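Endopolygalacturonase (Chondrostereum purpureum, PDB 1K5C) probably hydrolyses the alpha-1,4-galacturonosyl linkages inside polygalacturonate chains of pectin, as a right-handed parallel beta-helix enzyme of glycoside hydrolase family 28. Local coordinates at residues G40-M45 with N69-D74; T21-T26 with T44-I49. All blocks are in the same frame, centred on the assembly; numbering follows the deposited sequence.

Interaction 1: G40-M45 with N69-D74; sequences GATVTM and NFVGAD
V43 and F70, paired on the inward face of two parallel strands, touch through the branches set opposite their backbone N: CG1 of V43 (chi1 178°) and CG of F70 (chi1 -170°). This carries the methyl CG1 of V43 against the ring, 3.7 Å from CE2 of F70, while V43 O lies over one face of the ring, displaced toward its rim. M45 starts the other way, with CG opposite its carbonyl carbon, and then bends at chi3. Its CG comes obliquely to 3.6 Å from F70 CZ, and SD lies at the ring edge, 5.0 Å from the centroid, a Met-aromatic contact. A flexible, polarisable thioether suits this place, since it can follow the ring's outline; F77 touches both M45 and F70, and Y109 and F112 meet F70.

On the other face T42, N69, T44 and V71 point outward. N69 and T42 lie side by side, and ND2 of N69 donates to OG1 of T42 at 3.2 Å, with the acceptor 17° out of the amide plane. The other end of the amide, OD1, is bonded to NZ of K110 on the next strand, so both ends of the asparagine are held and its rotation is fixed. Beta-branched V71 and T44 suit extended backbone and pack alongside each other.

Between the faces runs an unbroken parallel ladder: N69 N to A41 O, V43 N to N69 O at 2.9 Å, V71 N to V43 O at 2.8 Å, and M45 N to V71 O. Parallel coil-to-coil ladders with aligned apolar side chains stacked inside are characteristic of a parallel beta-helix.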
ATOM      1  N   GLY A  40      -8.729   8.265 -22.472  1.00 12.85           N
ATOM      2  CA  GLY A  40      -7.472   8.213 -23.161  1.00 13.31           C
ATOM      3  C   GLY A  40      -6.631   9.464 -23.060  1.00 13.16           C
ATOM      4  O   GLY A  40      -5.586   9.517 -23.734  1.00 14.50           O
ATOM      5  N   ALA A  41      -7.022  10.462 -22.264  1.00 12.61           N
ATOM      6  CA  ALA A  41      -6.258  11.707 -22.243  1.00 12.88           C
ATOM      7  C   ALA A  41      -4.878  11.486 -21.595  1.00 12.15           C
ATOM      8  O   ALA A  41      -4.725  10.646 -20.678  1.00 12.85           O
ATOM      9  CB  ALA A  41      -7.022  12.757 -21.455  1.00 13.54           C
ATOM     10  N   THR A  42      -3.931  12.282 -22.058  1.00 12.18           N
ATOM     11  CA  THR A  42      -2.623  12.413 -21.382  1.00 12.24           C
ATOM     12  C   THR A  42      -2.706  13.634 -20.484  1.00 12.76           C
ATOM     13  O   THR A  42      -3.072  14.727 -20.936  1.00 17.44           O
ATOM     14  CB  THR A  42      -1.528  12.582 -22.405  1.00 13.02           C
ATOM     15  OG1 THR A  42      -1.416  11.361 -23.203  1.00 14.52           O
ATOM     16  CG2 THR A  42      -0.135  12.803 -21.754  1.00 15.36           C
ATOM     17  N   VAL A  43      -2.336  13.453 -19.211  1.00 11.94           N
ATOM     18  CA  VAL A  43      -2.256  14.548 -18.237  1.00 11.81           C
ATOM     19  C   VAL A  43      -0.804  14.631 -17.839  1.00 12.00           C
ATOM     20  O   VAL A  43      -0.242  13.657 -17.315  1.00 12.32           O
ATOM     21  CB  VAL A  43      -3.122  14.240 -17.036  1.00 12.92           C
ATOM     22  CG1 VAL A  43      -3.005  15.370 -15.988  1.00 14.56           C
ATOM     23  CG2 VAL A  43      -4.590  13.996 -17.448  1.00 13.94           C
ATOM     24  N   THR A  44      -0.152  15.780 -18.103  1.00 12.55           N
ATOM     25  CA  THR A  44       1.247  15.971 -17.823  1.00 12.67           C
ATOM     26  C   THR A  44       1.424  17.021 -16.762  1.00 12.45           C
ATOM     27  O   THR A  44       0.908  18.147 -16.918  1.00 13.30           O
ATOM     28  CB  THR A  44       2.012  16.422 -19.101  1.00 13.42           C
ATOM     29  OG1 THR A  44       1.795  15.429 -20.142  1.00 14.40           O
ATOM     30  CG2 THR A  44       3.513  16.558 -18.872  1.00 14.65           C
ATOM     31  N   MET A  45       2.131  16.687 -15.683  1.00 12.36           N
ATOM     32  CA  MET A  45       2.435  17.669 -14.662  1.00 12.37           C
ATOM     33  C   MET A  45       3.597  18.553 -15.071  1.00 12.70           C
ATOM     34  O   MET A  45       4.637  18.045 -15.537  1.00 13.72           O
ATOM     35  CB  MET A  45       2.856  16.992 -13.346  1.00 15.12           C
ATOM     36  CG  MET A  45       1.800  16.379 -12.576  1.00 18.54           C
ATOM     37  SD  MET A  45       2.286  15.839 -10.950  1.00 16.21           S
ATOM     38  CE  MET A  45       2.015  17.171  -9.757  1.00 16.74           C
ATOM     39  N   ASN A  69      -3.253   8.529 -19.331  1.00 12.07           N
ATOM     40  CA  ASN A  69      -1.779   8.464 -19.370  1.00 12.01           C
ATOM     41  C   ASN A  69      -1.291   9.664 -18.548  1.00 11.24           C
ATOM     42  O   ASN A  69      -1.317  10.790 -19.026  1.00 12.34           O
ATOM     43  CB  ASN A  69      -1.342   8.558 -20.829  1.00 13.37           C
ATOM     44  CG  ASN A  69       0.132   8.579 -21.000  1.00 15.28           C
ATOM     45  OD1 ASN A  69       0.860   7.982 -20.207  1.00 20.41           O
ATOM     46  ND2 ASN A  69       0.641   9.251 -22.012  1.00 20.84           N
ATOM     47  N   PHE A  70      -0.885   9.416 -17.291  1.00 11.46           N
ATOM     48  CA  PHE A  70      -0.459  10.481 -16.402  1.00 11.57           C
ATOM     49  C   PHE A  70       1.038  10.523 -16.344  1.00 11.32           C
ATOM     50  O   PHE A  70       1.681   9.541 -15.925  1.00 12.17           O
ATOM     51  CB  PHE A  70      -1.096  10.303 -15.003  1.00 11.78           C
ATOM     52  CG  PHE A  70      -0.889  11.484 -14.092  1.00 11.61           C
ATOM     53  CD1 PHE A  70       0.317  11.701 -13.431  1.00 12.50           C
ATOM     54  CD2 PHE A  70      -1.956  12.381 -13.880  1.00 12.41           C
ATOM     55  CE1 PHE A  70       0.491  12.764 -12.596  1.00 13.07           C
ATOM     56  CE2 PHE A  70      -1.787  13.470 -13.049  1.00 13.47           C
ATOM     57  CZ  PHE A  70      -0.551  13.677 -12.434  1.00 13.61           C
ATOM     58  N   VAL A  71       1.616  11.647 -16.787  1.00 11.67           N
ATOM     59  CA  VAL A  71       3.046  11.819 -16.950  1.00 12.01           C
ATOM     60  C   VAL A  71       3.484  12.819 -15.899  1.00 11.53           C
ATOM     61  O   VAL A  71       3.251  14.034 -16.028  1.00 12.12           O
ATOM     62  CB  VAL A  71       3.359  12.310 -18.396  1.00 12.81           C
ATOM     63  CG1 VAL A  71       4.872  12.599 -18.535  1.00 14.98           C
ATOM     64  CG2 VAL A  71       2.833  11.316 -19.421  1.00 15.18           C
ATOM     65  N   GLY A  72       4.120  12.331 -14.842  1.00 11.61           N
ATOM     66  CA  GLY A  72       4.423  13.180 -13.681  1.00 11.66           C
ATOM     67  C   GLY A  72       5.591  14.099 -13.851  1.00 11.37           C
ATOM     68  O   GLY A  72       5.677  15.128 -13.164  1.00 11.72           O
ATOM     69  N   ALA A  73       6.574  13.709 -14.714  1.00 11.80           N
ATOM     70  CA  ALA A  73       7.774  14.529 -14.948  1.00 12.77           C
ATOM     71  C   ALA A  73       8.454  14.875 -13.599  1.00 11.90           C
ATOM     72  O   ALA A  73       9.065  15.944 -13.454  1.00 12.77           O
ATOM     73  CB  ALA A  73       7.441  15.755 -15.802  1.00 13.56           C
ATOM     74  N   ASP A  74       8.412  13.933 -12.657  1.00 11.59           N
ATOM     75  CA  ASP A  74       9.085  14.000 -11.355  1.00 11.80           C
ATOM     76  C   ASP A  74       8.563  15.149 -10.458  1.00 11.86           C
ATOM     77  O   ASP A  74       9.197  15.509  -9.489  1.00 13.33           O
ATOM     78  CB  ASP A  74      10.609  14.062 -11.515  1.00 13.48           C
ATOM     79  CG  ASP A  74      11.198  12.788 -12.036  1.00 18.49           C
ATOM     80  OD1 ASP A  74      10.719  11.718 -11.659  1.00 28.93           O
ATOM     81  OD2 ASP A  74      12.223  12.896 -12.738  1.00 26.41           O
TER

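Interaction 2: T21-T26 with T44-I49; sequences TLNGFT and TMAGDI
L22 and I49 form the tightly packed part of this contact. The methyl CD1 of I49 reaches 3.6 Å from CG of L22, the two side chains crossing at about a right angle, and it also touches both leucine methyls. With CG1 of I49 opposite the carbonyl carbon (chi1 -61°) and chi2 extended, that methyl is carried back toward the earlier strand, where L22 CD2 also lies 4.0 Å from M45 CG. F25 completes the cluster: CG1 of I49 lies over one face of its ring. Branched aliphatic residues suit such an interior, and L33 and L35 of another wall of the coil close over it.

The opposite face is thinner and partly open to solvent. There T21 and A46 meet through single methyls, CG2 to CB at 3.8 Å, and A46 CB lies equally far from OD1 of N23.

The backbone shows the same contrast. Both the N and the O of L22 are bonded to the one neighbouring segment, to T44 O and A46 N, each at 2.8 Å. Beyond it the register slips by one residue, and the next link, F25 N to D48 O, is long at 3.2 Å and weak. At the slip N of G24 comes within 3.6 Å of CA of G47; the two backbones draw this close at two glycines, neither of which has a side chain, and CA of G24 also lies 3.0 Å from O of D48. The buried N23 O has no polar partner. Outside, OD1 of D48 binds N of I76 and ND1 of H75. Two short parallel ladders separated by stacked turns are characteristic of the corner between two walls of a beta-helix.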
ATOM      1  N   THR A  21      -2.357  19.884 -19.356  1.00 12.69           N
ATOM      2  CA  THR A  21      -1.184  20.248 -18.599  1.00 13.25           C
ATOM      3  C   THR A  21      -1.607  20.688 -17.212  1.00 12.85           C
ATOM      4  O   THR A  21      -2.439  21.576 -17.097  1.00 15.13           O
ATOM      5  CB  THR A  21      -0.431  21.405 -19.291  1.00 15.36           C
ATOM      6  OG1 THR A  21      -0.088  20.966 -20.619  1.00 17.05           O
ATOM      7  CG2 THR A  21       0.859  21.708 -18.545  1.00 17.68           C
ATOM      8  N   LEU A  22      -1.041  20.039 -16.210  1.00 13.47           N
ATOM      9  CA  LEU A  22      -1.360  20.360 -14.820  1.00 14.07           C
ATOM     10  C   LEU A  22      -0.194  21.221 -14.330  1.00 14.47           C
ATOM     11  O   LEU A  22       0.900  20.703 -14.059  1.00 14.87           O
ATOM     12  CB  LEU A  22      -1.575  19.027 -14.063  1.00 16.58           C
ATOM     13  CG  LEU A  22      -1.858  19.153 -12.583  1.00 16.18           C
ATOM     14  CD1 LEU A  22      -3.122  19.937 -12.349  1.00 17.55           C
ATOM     15  CD2 LEU A  22      -1.999  17.665 -12.122  1.00 19.25           C
ATOM     16  N   ASN A  23      -0.419  22.538 -14.247  1.00 14.75           N
ATOM     17  CA  ASN A  23       0.622  23.428 -13.743  1.00 14.73           C
ATOM     18  C   ASN A  23       0.749  23.305 -12.205  1.00 14.55           C
ATOM     19  O   ASN A  23      -0.069  22.693 -11.529  1.00 16.40           O
ATOM     20  CB  ASN A  23       0.351  24.863 -14.168  1.00 16.79           C
ATOM     21  CG  ASN A  23       0.773  25.221 -15.571  1.00 17.38           C
ATOM     22  OD1 ASN A  23       1.160  24.353 -16.298  1.00 18.52           O
ATOM     23  ND2 ASN A  23       0.767  26.523 -15.934  1.00 20.85           N
ATOM     24  N   GLY A  24       1.834  23.874 -11.704  1.00 15.27           N
ATOM     25  CA  GLY A  24       2.045  23.964 -10.217  1.00 15.97           C
ATOM     26  C   GLY A  24       1.227  25.137  -9.668  1.00 13.25           C
ATOM     27  O   GLY A  24       1.044  26.182 -10.282  1.00 14.65           O
ATOM     28  N   PHE A  25       0.673  24.896  -8.461  1.00 12.13           N
ATOM     29  CA  PHE A  25      -0.120  25.889  -7.724  1.00 11.54           C
ATOM     30  C   PHE A  25      -0.378  25.332  -6.343  1.00 11.43           C
ATOM     31  O   PHE A  25      -0.051  24.175  -6.038  1.00 11.76           O
ATOM     32  CB  PHE A  25      -1.449  26.264  -8.437  1.00 12.71           C
ATOM     33  CG  PHE A  25      -2.361  25.122  -8.779  1.00 13.06           C
ATOM     34  CD1 PHE A  25      -3.386  24.707  -7.906  1.00 15.30           C
ATOM     35  CD2 PHE A  25      -2.234  24.478  -9.992  1.00 14.72           C
ATOM     36  CE1 PHE A  25      -4.245  23.684  -8.268  1.00 17.43           C
ATOM     37  CE2 PHE A  25      -3.062  23.430 -10.367  1.00 16.01           C
ATOM     38  CZ  PHE A  25      -4.065  23.044  -9.498  1.00 16.92           C
ATOM     39  N   THR A  26      -0.950  26.194  -5.479  1.00 11.68           N
ATOM     40  CA  THR A  26      -1.422  25.757  -4.171  1.00 12.07           C
ATOM     41  C   THR A  26      -2.899  25.471  -4.220  1.00 11.58           C
ATOM     42  O   THR A  26      -3.684  26.278  -4.761  1.00 13.38           O
ATOM     43  CB  THR A  26      -1.159  26.833  -3.127  1.00 13.55           C
ATOM     44  OG1 THR A  26       0.261  26.975  -3.019  1.00 15.43           O
ATOM     45  CG2 THR A  26      -1.722  26.457  -1.771  1.00 14.99           C
ATOM     46  N   THR A  44      -0.152  15.780 -18.103  1.00 12.55           N
ATOM     47  CA  THR A  44       1.247  15.971 -17.823  1.00 12.67           C
ATOM     48  C   THR A  44       1.424  17.021 -16.762  1.00 12.45           C
ATOM     49  O   THR A  44       0.908  18.147 -16.918  1.00 13.30           O
ATOM     50  CB  THR A  44       2.012  16.422 -19.101  1.00 13.42           C
ATOM     51  OG1 THR A  44       1.795  15.429 -20.142  1.00 14.40           O
ATOM     52  CG2 THR A  44       3.513  16.558 -18.872  1.00 14.65           C
ATOM     53  N   MET A  45       2.131  16.687 -15.683  1.00 12.36           N
ATOM     54  CA  MET A  45       2.435  17.669 -14.662  1.00 12.37           C
ATOM     55  C   MET A  45       3.597  18.553 -15.071  1.00 12.70           C
ATOM     56  O   MET A  45       4.637  18.045 -15.537  1.00 13.72           O
ATOM     57  CB  MET A  45       2.856  16.992 -13.346  1.00 15.12           C
ATOM     58  CG  MET A  45       1.800  16.379 -12.576  1.00 18.54           C
ATOM     59  SD  MET A  45       2.286  15.839 -10.950  1.00 16.21           S
ATOM     60  CE  MET A  45       2.015  17.171  -9.757  1.00 16.74           C
ATOM     61  N   ALA A  46       3.423  19.853 -14.873  1.00 13.41           N
ATOM     62  CA  ALA A  46       4.456  20.847 -15.249  1.00 13.64           C
ATOM     63  C   ALA A  46       4.916  21.627 -14.037  1.00 12.73           C
ATOM     64  O   ALA A  46       5.769  22.528 -14.202  1.00 15.80           O
ATOM     65  CB  ALA A  46       3.914  21.806 -16.310  1.00 16.29           C
ATOM     66  N   GLY A  47       4.410  21.341 -12.852  1.00 12.20           N
ATOM     67  CA  GLY A  47       4.855  21.989 -11.612  1.00 12.20           C
ATOM     68  C   GLY A  47       4.377  21.162 -10.425  1.00 11.52           C
ATOM     69  O   GLY A  47       3.686  20.166 -10.586  1.00 12.45           O
ATOM     70  N   ASP A  48       4.835  21.602  -9.244  1.00 11.29           N
ATOM     71  CA  ASP A  48       4.455  20.930  -8.003  1.00 11.20           C
ATOM     72  C   ASP A  48       3.147  21.530  -7.468  1.00 10.86           C
ATOM     73  O   ASP A  48       2.891  22.748  -7.596  1.00 11.81           O
ATOM     74  CB  ASP A  48       5.549  21.136  -6.971  1.00 11.58           C
ATOM     75  CG  ASP A  48       6.899  20.525  -7.349  1.00 11.57           C
ATOM     76  OD1 ASP A  48       6.939  19.603  -8.200  1.00 12.06           O
ATOM     77  OD2 ASP A  48       7.899  20.958  -6.721  1.00 13.03           O
ATOM     78  N   ILE A  49       2.337  20.677  -6.832  1.00 10.84           N
ATOM     79  CA  ILE A  49       1.051  21.119  -6.247  1.00 11.09           C
ATOM     80  C   ILE A  49       1.144  20.970  -4.747  1.00 10.91           C
ATOM     81  O   ILE A  49       1.379  19.881  -4.231  1.00 11.63           O
ATOM     82  CB  ILE A  49      -0.121  20.343  -6.864  1.00 12.34           C
ATOM     83  CG1 ILE A  49      -0.161  20.616  -8.404  1.00 16.09           C
ATOM     84  CG2 ILE A  49      -1.432  20.784  -6.218  1.00 12.49           C
ATOM     85  CD1 ILE A  49      -1.132  19.792  -9.148  1.00 18.22           C
TER

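Interactions 1 and 2 share T44 and M45: strand 42-45 is the middle one of three neighbouring parallel strands, 19-22, 42-45 and 68-71. Along the chain the order is 21-26, then 40-45 running into 44-49, then 69-74, and the three strands each follow the last by roughly one coil. The centres lie about 10 Å apart, and the interiors join where F70 CZ packs 4.3 Å from L22 CD2. Interaction 1 stacks one wall, whereas interaction 2 continues from that wall round the turn to strands 25-27 and 49-51. Together they build the N-terminal coils of the beta-helix, away from the galacturonate-binding residues.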